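Local coordinates for McyG protein (Microcystis aeruginosa PCC 7806, PDB 4R0M) that binds phenylalanyl-adenylate and, as part of a microcystin synthetase, probably activates the amino acid for transfer to a carrier domain, at residues Pro85-Cys90 with Pro97-Val102; Val102-Ser105 with Ser111-Lys114; Ser279-Gln284 with Glu318-His323. One frame throughout, in Å; residues are numbered along the deposited sequence.

From the N terminus, strand 72-76 leads into helix 80-93, and contact 1 closes where the chain, after that helix, returns as strand 96-99 and packs against it, the last step of a beta-alpha-beta unit in the four-stranded parallel sheet. Contact 2 starts at Val-102, the residue on which contact 1 ends, and closes the short loop into helix 111-122; the two touch where Thr-101 O meets Ala-112 CB at 4.2 Å. Contact 3 follows later, in series, with no nesting or crossing: it joins helices 275-282 and 310-320, which in the chain precede and follow strand 300-303 of the nine-stranded mixed sheet. Its centre lies about 35 Å from that of contact 1, across the chain's centre.

Contact 1: residues Pro85-Cys90 with Pro97-Val102; sequences PALWAC and PVPLTV
Helix 85-90 and strand 97-99 run roughly antiparallel, their axes 147° apart and 9.0 Å at closest approach, and the backbones come nearest at Cys-90 and Pro-97, whose CA atoms are 5.9 Å apart. The ring of Pro-97 fits between two helix side chains one turn apart. Leu-87 touches it with a single branch: CD1 lies 3.7 Å from Pro-97 CG, the two side chains crossing at about a right angle. Because Leu-87 CG stands anti to its own N (chi1 -179°), the branch extends to the strand although the CB bond does not aim at it. The same methyl reaches on to Pro-99, with CD1 4.2 Å from CG of that ring. Cys-90 meets Pro-97 mainly through its methylene, CB to CD 3.8 Å, while SG lies 4.0 Å from Pro-97 CB. The contact is buried and wholly apolar. It packs the helix on the closing strand of the beta-alpha-beta unit 72-76, 80-93, 96-99; Cys-90 and Pro-97 also touch strand 72-76, at Val-73 and Leu-75, and helix 227-240 adds Ile-230 against both Leu-87 and Pro-99.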
loop_
_atom_site.group_PDB
_atom_site.type_symbol
_atom_site.label_atom_id
_atom_site.label_comp_id
_atom_site.label_asym_id
_atom_site.label_seq_id
_atom_site.Cartn_x
_atom_site.Cartn_y
_atom_site.Cartn_z
ATOM N N PRO A 85 9.562 17.107 0.260
ATOM C CA PRO A 85 10.279 18.129 1.025
ATOM C C PRO A 85 9.635 18.465 2.374
ATOM O O PRO A 85 10.352 18.698 3.350
ATOM C CB PRO A 85 10.259 19.338 0.087
ATOM C CG PRO A 85 10.209 18.736 -1.273
ATOM C CD PRO A 85 9.285 17.563 -1.116
ATOM N N ALA A 86 8.303 18.478 2.431
ATOM C CA ALA A 86 7.580 18.741 3.679
ATOM C C ALA A 86 7.723 17.602 4.688
ATOM O O ALA A 86 7.800 17.841 5.895
ATOM C CB ALA A 86 6.110 19.016 3.401
ATOM N N LEU A 87 7.752 16.368 4.187
ATOM C CA LEU A 87 7.944 15.185 5.025
ATOM C C LEU A 87 9.327 15.198 5.676
ATOM O O LEU A 87 9.460 14.948 6.881
ATOM C CB LEU A 87 7.759 13.905 4.201
ATOM C CG LEU A 87 7.898 12.560 4.920
ATOM C CD1 LEU A 87 6.604 12.171 5.622
ATOM C CD2 LEU A 87 8.313 11.477 3.935
ATOM N N TRP A 88 10.347 15.489 4.867
ATOM C CA TRP A 88 11.724 15.586 5.343
ATOM C C TRP A 88 11.953 16.782 6.219
ATOM O O TRP A 88 12.769 16.727 7.140
ATOM C CB TRP A 88 12.706 15.561 4.177
ATOM C CG TRP A 88 12.952 14.160 3.680
ATOM C CD1 TRP A 88 12.438 13.558 2.535
ATOM C CD2 TRP A 88 13.766 13.120 4.322
ATOM N NE1 TRP A 88 12.876 12.261 2.423
ATOM C CE2 TRP A 88 13.673 11.934 3.462
ATOM C CE3 TRP A 88 14.541 13.056 5.479
ATOM C CZ2 TRP A 88 14.333 10.752 3.765
ATOM C CZ3 TRP A 88 15.200 11.857 5.775
ATOM C CH2 TRP A 88 15.097 10.734 4.937
ATOM N N ALA A 89 11.226 17.866 5.958
ATOM C CA ALA A 89 11.243 19.030 6.844
ATOM C C ALA A 89 10.881 18.620 8.271
ATOM O O ALA A 89 11.579 18.980 9.222
ATOM C CB ALA A 89 10.291 20.102 6.342
ATOM N N CYS A 90 9.791 17.862 8.398
ATOM C CA CYS A 90 9.330 17.333 9.675
ATOM C C CYS A 90 10.358 16.394 10.302
ATOM O O CYS A 90 10.623 16.473 11.507
ATOM C CB CYS A 90 7.987 16.610 9.502
ATOM S SG CYS A 90 6.611 17.684 9.018
ATOM N N PRO A 97 5.410 13.879 11.165
ATOM C CA PRO A 97 4.448 14.015 10.076
ATOM C C PRO A 97 3.406 12.901 10.134
ATOM O O PRO A 97 3.734 11.761 10.479
ATOM C CB PRO A 97 5.311 13.877 8.823
ATOM C CG PRO A 97 6.452 13.015 9.247
ATOM C CD PRO A 97 6.673 13.263 10.713
ATOM N N VAL A 98 2.159 13.245 9.826
ATOM C CA VAL A 98 1.070 12.271 9.805
ATOM C C VAL A 98 0.427 12.304 8.419
ATOM O O VAL A 98 -0.557 13.018 8.196
ATOM C CB VAL A 98 0.033 12.531 10.924
ATOM C CG1 VAL A 98 -0.994 11.407 10.984
ATOM C CG2 VAL A 98 0.725 12.675 12.275
ATOM N N PRO A 99 1.004 11.546 7.469
ATOM C CA PRO A 99 0.504 11.551 6.102
ATOM C C PRO A 99 -0.811 10.794 5.998
ATOM O O PRO A 99 -0.925 9.673 6.498
ATOM C CB PRO A 99 1.607 10.825 5.311
ATOM C CG PRO A 99 2.762 10.672 6.250
ATOM C CD PRO A 99 2.155 10.643 7.618
ATOM N N LEU A 100 -1.800 11.420 5.375
ATOM C CA LEU A 100 -3.087 10.775 5.148
ATOM C C LEU A 100 -3.475 10.885 3.676
ATOM O O LEU A 100 -3.037 11.802 2.979
ATOM C CB LEU A 100 -4.168 11.378 6.054
ATOM C CG LEU A 100 -4.034 11.157 7.569
ATOM C CD1 LEU A 100 -4.992 12.058 8.334
ATOM C CD2 LEU A 100 -4.242 9.700 7.959
ATOM N N THR A 101 -4.282 9.932 3.215
ATOM C CA THR A 101 -4.763 9.900 1.839
ATOM C C THR A 101 -5.520 11.183 1.514
ATOM O O THR A 101 -6.355 11.637 2.299
ATOM C CB THR A 101 -5.680 8.679 1.600
ATOM O OG1 THR A 101 -4.977 7.478 1.942
ATOM C CG2 THR A 101 -6.134 8.594 0.138
ATOM N N VAL A 102 -5.196 11.772 0.367
ATOM C CA VAL A 102 -5.938 12.908 -0.162
ATOM C C VAL A 102 -7.300 12.416 -0.655
ATOM O O VAL A 102 -7.379 11.477 -1.448
ATOM C CB VAL A 102 -5.149 13.613 -1.290
ATOM C CG1 VAL A 102 -6.046 14.538 -2.105
ATOM C CG2 VAL A 102 -3.971 14.387 -0.707
#

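Contact 2: residues Val102-Ser105 with Ser111-Lys114; sequences VAPS and SAVK
Ala-103 and Ala-112 bring the loop leaving strand 96-99, an outermost strand of the parallel sheet, against the first turn of helix 111-122, their CA atoms 5.0 Å apart. The apolar contacts centre on two small side chains. Ala-112 CB lies 3.7 Å from Ala-103 CA and 3.8 Å from Ala-103 CB, so the helix methyl rests on the loop backbone as well as on its methyl. Ala-103 CB in turn touches a second helix residue, reaching Val-113 CG2 at 3.8 Å, and thus bridges two consecutive positions of the helix. Pro-104 adds a looser touch, its CD 4.3 Å from Ala-112 CB.

One contact sets a methyl against a polar atom: Val-113 CG2 comes within 3.4 Å of Ser-105 O. Val-113 turns that branch to the loop by placing CG2 beside its own backbone N and anti to its carbonyl carbon, while CG1 stands anti to N (chi1 161°). CG2 therefore meets both the methyl of Ala-103 and the carbonyl oxygen of Ser-105.

No hydrogen bond runs directly between 102-105 and 111-114. Asn-110, just before the helix, uses both ends of its amide, ND2 bonding to Ser-105 O and OD1 accepting from the backbone N of Val-113. Ala-103 N donates to Tyr-106 OH, and the side chain of Tyr-106 also touches Val-113.

The direct contact is thus mostly methyl packing, and the hydrogen bonds run through Asn-110 and Tyr-106. Ser-105 O, though it has a methyl beside it, keeps a hydrogen bond, while the small alanines let the two backbones come close.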
loop_
_atom_site.group_PDB
_atom_site.type_symbol
_atom_site.label_atom_id
_atom_site.label_comp_id
_atom_site.label_asym_id
_atom_site.label_seq_id
_atom_site.Cartn_x
_atom_site.Cartn_y
_atom_site.Cartn_z
ATOM N N VAL A 102 -5.196 11.772 0.367
ATOM C CA VAL A 102 -5.938 12.908 -0.162
ATOM C C VAL A 102 -7.300 12.416 -0.655
ATOM O O VAL A 102 -7.379 11.477 -1.448
ATOM C CB VAL A 102 -5.149 13.613 -1.290
ATOM C CG1 VAL A 102 -6.046 14.538 -2.105
ATOM C CG2 VAL A 102 -3.971 14.387 -0.707
ATOM N N ALA A 103 -8.363 13.041 -0.155
ATOM C CA ALA A 103 -9.734 12.667 -0.502
ATOM C C ALA A 103 -10.033 12.914 -1.981
ATOM O O ALA A 103 -9.481 13.848 -2.569
ATOM C CB ALA A 103 -10.722 13.421 0.375
ATOM N N PRO A 104 -10.892 12.067 -2.591
ATOM C CA PRO A 104 -11.341 12.293 -3.974
ATOM C C PRO A 104 -12.135 13.590 -4.112
ATOM O O PRO A 104 -12.097 14.227 -5.167
ATOM C CB PRO A 104 -12.224 11.073 -4.276
ATOM C CG PRO A 104 -12.556 10.477 -2.951
ATOM C CD PRO A 104 -11.394 10.788 -2.054
ATOM N N SER A 105 -12.847 13.968 -3.052
ATOM C CA SER A 105 -13.467 15.291 -2.943
ATOM C C SER A 105 -13.659 15.652 -1.473
ATOM O O SER A 105 -13.643 14.777 -0.606
ATOM C CB SER A 105 -14.802 15.352 -3.697
ATOM O OG SER A 105 -15.781 14.538 -3.082
ATOM N N SER A 111 -14.687 8.033 2.774
ATOM C CA SER A 111 -13.914 7.492 3.893
ATOM C C SER A 111 -12.648 8.292 4.208
ATOM O O SER A 111 -12.226 8.353 5.365
ATOM C CB SER A 111 -13.565 6.024 3.648
ATOM O OG SER A 111 -12.707 5.892 2.532
ATOM N N ALA A 112 -12.055 8.903 3.183
ATOM C CA ALA A 112 -10.844 9.704 3.350
ATOM C C ALA A 112 -11.103 10.997 4.123
ATOM O O ALA A 112 -10.285 11.400 4.953
ATOM C CB ALA A 112 -10.203 9.998 2.001
ATOM N N VAL A 113 -12.242 11.635 3.850
ATOM C CA VAL A 113 -12.690 12.807 4.610
ATOM C C VAL A 113 -12.924 12.447 6.081
ATOM O O VAL A 113 -12.528 13.198 6.976
ATOM C CB VAL A 113 -13.961 13.438 3.985
ATOM C CG1 VAL A 113 -14.695 14.331 4.980
ATOM C CG2 VAL A 113 -13.603 14.226 2.734
ATOM N N LYS A 114 -13.555 11.295 6.317
ATOM C CA LYS A 114 -13.834 10.807 7.672
ATOM C C LYS A 114 -12.551 10.495 8.438
ATOM O O LYS A 114 -12.438 10.810 9.622
ATOM C CB LYS A 114 -14.732 9.564 7.634
ATOM C CG LYS A 114 -16.186 9.857 7.300
ATOM C CD LYS A 114 -16.938 8.592 6.903
ATOM C CE LYS A 114 -18.318 8.925 6.348
ATOM N NZ LYS A 114 -19.019 7.723 5.818
#

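Contact 3: residues Ser279-Gln284 with Glu318-His323; sequences SLINQQ and EILEKH
Ile-319 and Leu-320 bring helix 310-320 against Ile-281 and Asn-282 of helix 275-282, with the nearest CA atoms, those of Asn-282 and Ile-319, 7.4 Å apart. In the chain these helices come before and after strand 300-303 of the mixed sheet, with 310-320 the later of the two. Ile-319 comes first. Its chain is extended beyond CG1 (chi2 164°), which delivers the CD1 methyl to Asn-282. There the methyl lies 3.7 Å from OD1 and 3.9 Å from CA, along the CA-CB-CG-OD1 side of Asn-282. The two side chains meet at a slant. Ile-319 also touches Leu-288. Next in sequence, Leu-320 points its CD1 at the CG2 branch of Ile-281, 4.4 Å away, a loose apolar touch. Leu-260 of helix 258-265 touches both of these side chains. Farther along, the backbone turns, with His-323 N bonded to Leu-320 O at 2.9 Å, and the imidazole leads elsewhere: its ND1 bonds to Tyr-293 N.

Asn-282 is buried, but its polar partner is not in 318-323. The oxygen side of its amide receives a methyl, so the direct contact is light and van der Waals in kind; the bond from Asn-282 ND2 to Thr-312 O, about two turns before Ile-319, adds a polar link between the helices.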
loop_
_atom_site.group_PDB
_atom_site.type_symbol
_atom_site.label_atom_id
_atom_site.label_comp_id
_atom_site.label_asym_id
_atom_site.label_seq_id
_atom_site.Cartn_x
_atom_site.Cartn_y
_atom_site.Cartn_z
ATOM N N SER A 279 -1.968 -7.448 -13.320
ATOM C CA SER A 279 -3.101 -7.848 -14.150
ATOM C C SER A 279 -3.471 -6.773 -15.172
ATOM O O SER A 279 -3.812 -7.095 -16.310
ATOM C CB SER A 279 -4.311 -8.199 -13.280
ATOM O OG SER A 279 -5.395 -8.647 -14.073
ATOM N N LEU A 280 -3.396 -5.504 -14.768
ATOM C CA LEU A 280 -3.641 -4.378 -15.675
ATOM C C LEU A 280 -2.674 -4.376 -16.860
ATOM O O LEU A 280 -3.042 -3.980 -17.968
ATOM C CB LEU A 280 -3.549 -3.038 -14.937
ATOM C CG LEU A 280 -4.633 -2.631 -13.935
ATOM C CD1 LEU A 280 -4.196 -1.378 -13.193
ATOM C CD2 LEU A 280 -5.980 -2.410 -14.614
ATOM N N ILE A 281 -1.438 -4.810 -16.613
ATOM C CA ILE A 281 -0.443 -4.974 -17.674
ATOM C C ILE A 281 -0.823 -6.160 -18.561
ATOM O O ILE A 281 -0.778 -6.060 -19.789
ATOM C CB ILE A 281 0.986 -5.150 -17.102
ATOM C CG1 ILE A 281 1.449 -3.879 -16.367
ATOM C CG2 ILE A 281 1.973 -5.571 -18.191
ATOM C CD1 ILE A 281 1.677 -2.661 -17.244
ATOM N N ASN A 282 -1.210 -7.270 -17.930
ATOM C CA ASN A 282 -1.695 -8.453 -18.646
ATOM C C ASN A 282 -2.856 -8.152 -19.595
ATOM O O ASN A 282 -2.975 -8.780 -20.645
ATOM C CB ASN A 282 -2.080 -9.568 -17.665
ATOM C CG ASN A 282 -0.889 -10.100 -16.881
ATOM O OD1 ASN A 282 0.260 -9.743 -17.146
ATOM N ND2 ASN A 282 -1.164 -10.960 -15.908
ATOM N N GLN A 283 -3.693 -7.181 -19.227
ATOM C CA GLN A 283 -4.794 -6.714 -20.081
ATOM C C GLN A 283 -4.290 -6.087 -21.381
ATOM O O GLN A 283 -5.019 -6.030 -22.375
ATOM C CB GLN A 283 -5.677 -5.702 -19.336
ATOM C CG GLN A 283 -6.414 -6.253 -18.123
ATOM C CD GLN A 283 -7.531 -7.211 -18.492
ATOM O OE1 GLN A 283 -7.367 -8.426 -18.416
ATOM N NE2 GLN A 283 -8.672 -6.664 -18.902
ATOM N N GLN A 284 -3.044 -5.619 -21.364
ATOM C CA GLN A 284 -2.434 -4.958 -22.517
ATOM C C GLN A 284 -1.617 -5.924 -23.383
ATOM O O GLN A 284 -0.798 -5.495 -24.194
ATOM C CB GLN A 284 -1.550 -3.794 -22.052
ATOM C CG GLN A 284 -2.262 -2.755 -21.194
ATOM C CD GLN A 284 -3.102 -1.788 -22.008
ATOM O OE1 GLN A 284 -2.639 -1.222 -23.000
ATOM N NE2 GLN A 284 -4.341 -1.582 -21.581
ATOM N N GLU A 318 5.391 -14.516 -18.954
ATOM C CA GLU A 318 5.285 -14.938 -20.353
ATOM C C GLU A 318 5.207 -13.755 -21.316
ATOM O O GLU A 318 5.850 -13.762 -22.370
ATOM C CB GLU A 318 4.071 -15.852 -20.555
ATOM C CG GLU A 318 4.232 -17.251 -19.982
ATOM C CD GLU A 318 2.938 -18.047 -19.994
ATOM O OE1 GLU A 318 2.118 -17.862 -20.923
ATOM O OE2 GLU A 318 2.740 -18.865 -19.071
ATOM N N ILE A 319 4.421 -12.747 -20.943
ATOM C CA ILE A 319 4.249 -11.550 -21.761
ATOM C C ILE A 319 5.531 -10.712 -21.804
ATOM O O ILE A 319 5.942 -10.255 -22.874
ATOM C CB ILE A 319 3.066 -10.686 -21.260
ATOM C CG1 ILE A 319 1.738 -11.430 -21.439
ATOM C CG2 ILE A 319 3.019 -9.349 -21.993
ATOM C CD1 ILE A 319 0.588 -10.852 -20.637
ATOM N N LEU A 320 6.165 -10.532 -20.646
ATOM C CA LEU A 320 7.253 -9.562 -20.515
ATOM C C LEU A 320 8.677 -10.106 -20.653
ATOM O O LEU A 320 9.619 -9.323 -20.780
ATOM C CB LEU A 320 7.102 -8.741 -19.226
ATOM C CG LEU A 320 5.965 -7.711 -19.178
ATOM C CD1 LEU A 320 6.152 -6.789 -17.987
ATOM C CD2 LEU A 320 5.866 -6.892 -20.457
ATOM N N GLU A 321 8.841 -11.429 -20.644
ATOM C CA GLU A 321 10.147 -12.022 -20.953
ATOM C C GLU A 321 10.524 -11.754 -22.416
ATOM O O GLU A 321 11.703 -11.729 -22.767
ATOM C CB GLU A 321 10.196 -13.522 -20.621
ATOM C CG GLU A 321 9.438 -14.433 -21.578
ATOM C CD GLU A 321 9.805 -15.897 -21.410
ATOM O OE1 GLU A 321 9.664 -16.427 -20.286
ATOM O OE2 GLU A 321 10.229 -16.521 -22.406
ATOM N N LYS A 322 9.507 -11.539 -23.249
ATOM C CA LYS A 322 9.687 -11.124 -24.641
ATOM C C LYS A 322 10.078 -9.647 -24.725
ATOM O O LYS A 322 10.290 -9.108 -25.814
ATOM C CB LYS A 322 8.402 -11.373 -25.438
ATOM C CG LYS A 322 7.968 -12.830 -25.492
ATOM C CD LYS A 322 6.706 -13.008 -26.319
ATOM C CE LYS A 322 6.377 -14.481 -26.502
ATOM N NZ LYS A 322 5.293 -14.683 -27.505
ATOM N N HIS A 323 10.163 -9.001 -23.564
ATOM C CA HIS A 323 10.556 -7.598 -23.463
ATOM C C HIS A 323 11.754 -7.448 -22.568
ATOM O O HIS A 323 11.937 -6.417 -21.911
ATOM C CB HIS A 323 9.382 -6.759 -22.972
ATOM C CG HIS A 323 8.227 -6.720 -23.937
ATOM N ND1 HIS A 323 7.956 -5.648 -24.698
ATOM C CD2 HIS A 323 7.278 -7.685 -24.266
ATOM C CE1 HIS A 323 6.885 -5.903 -25.465
ATOM N NE2 HIS A 323 6.471 -7.152 -25.201
#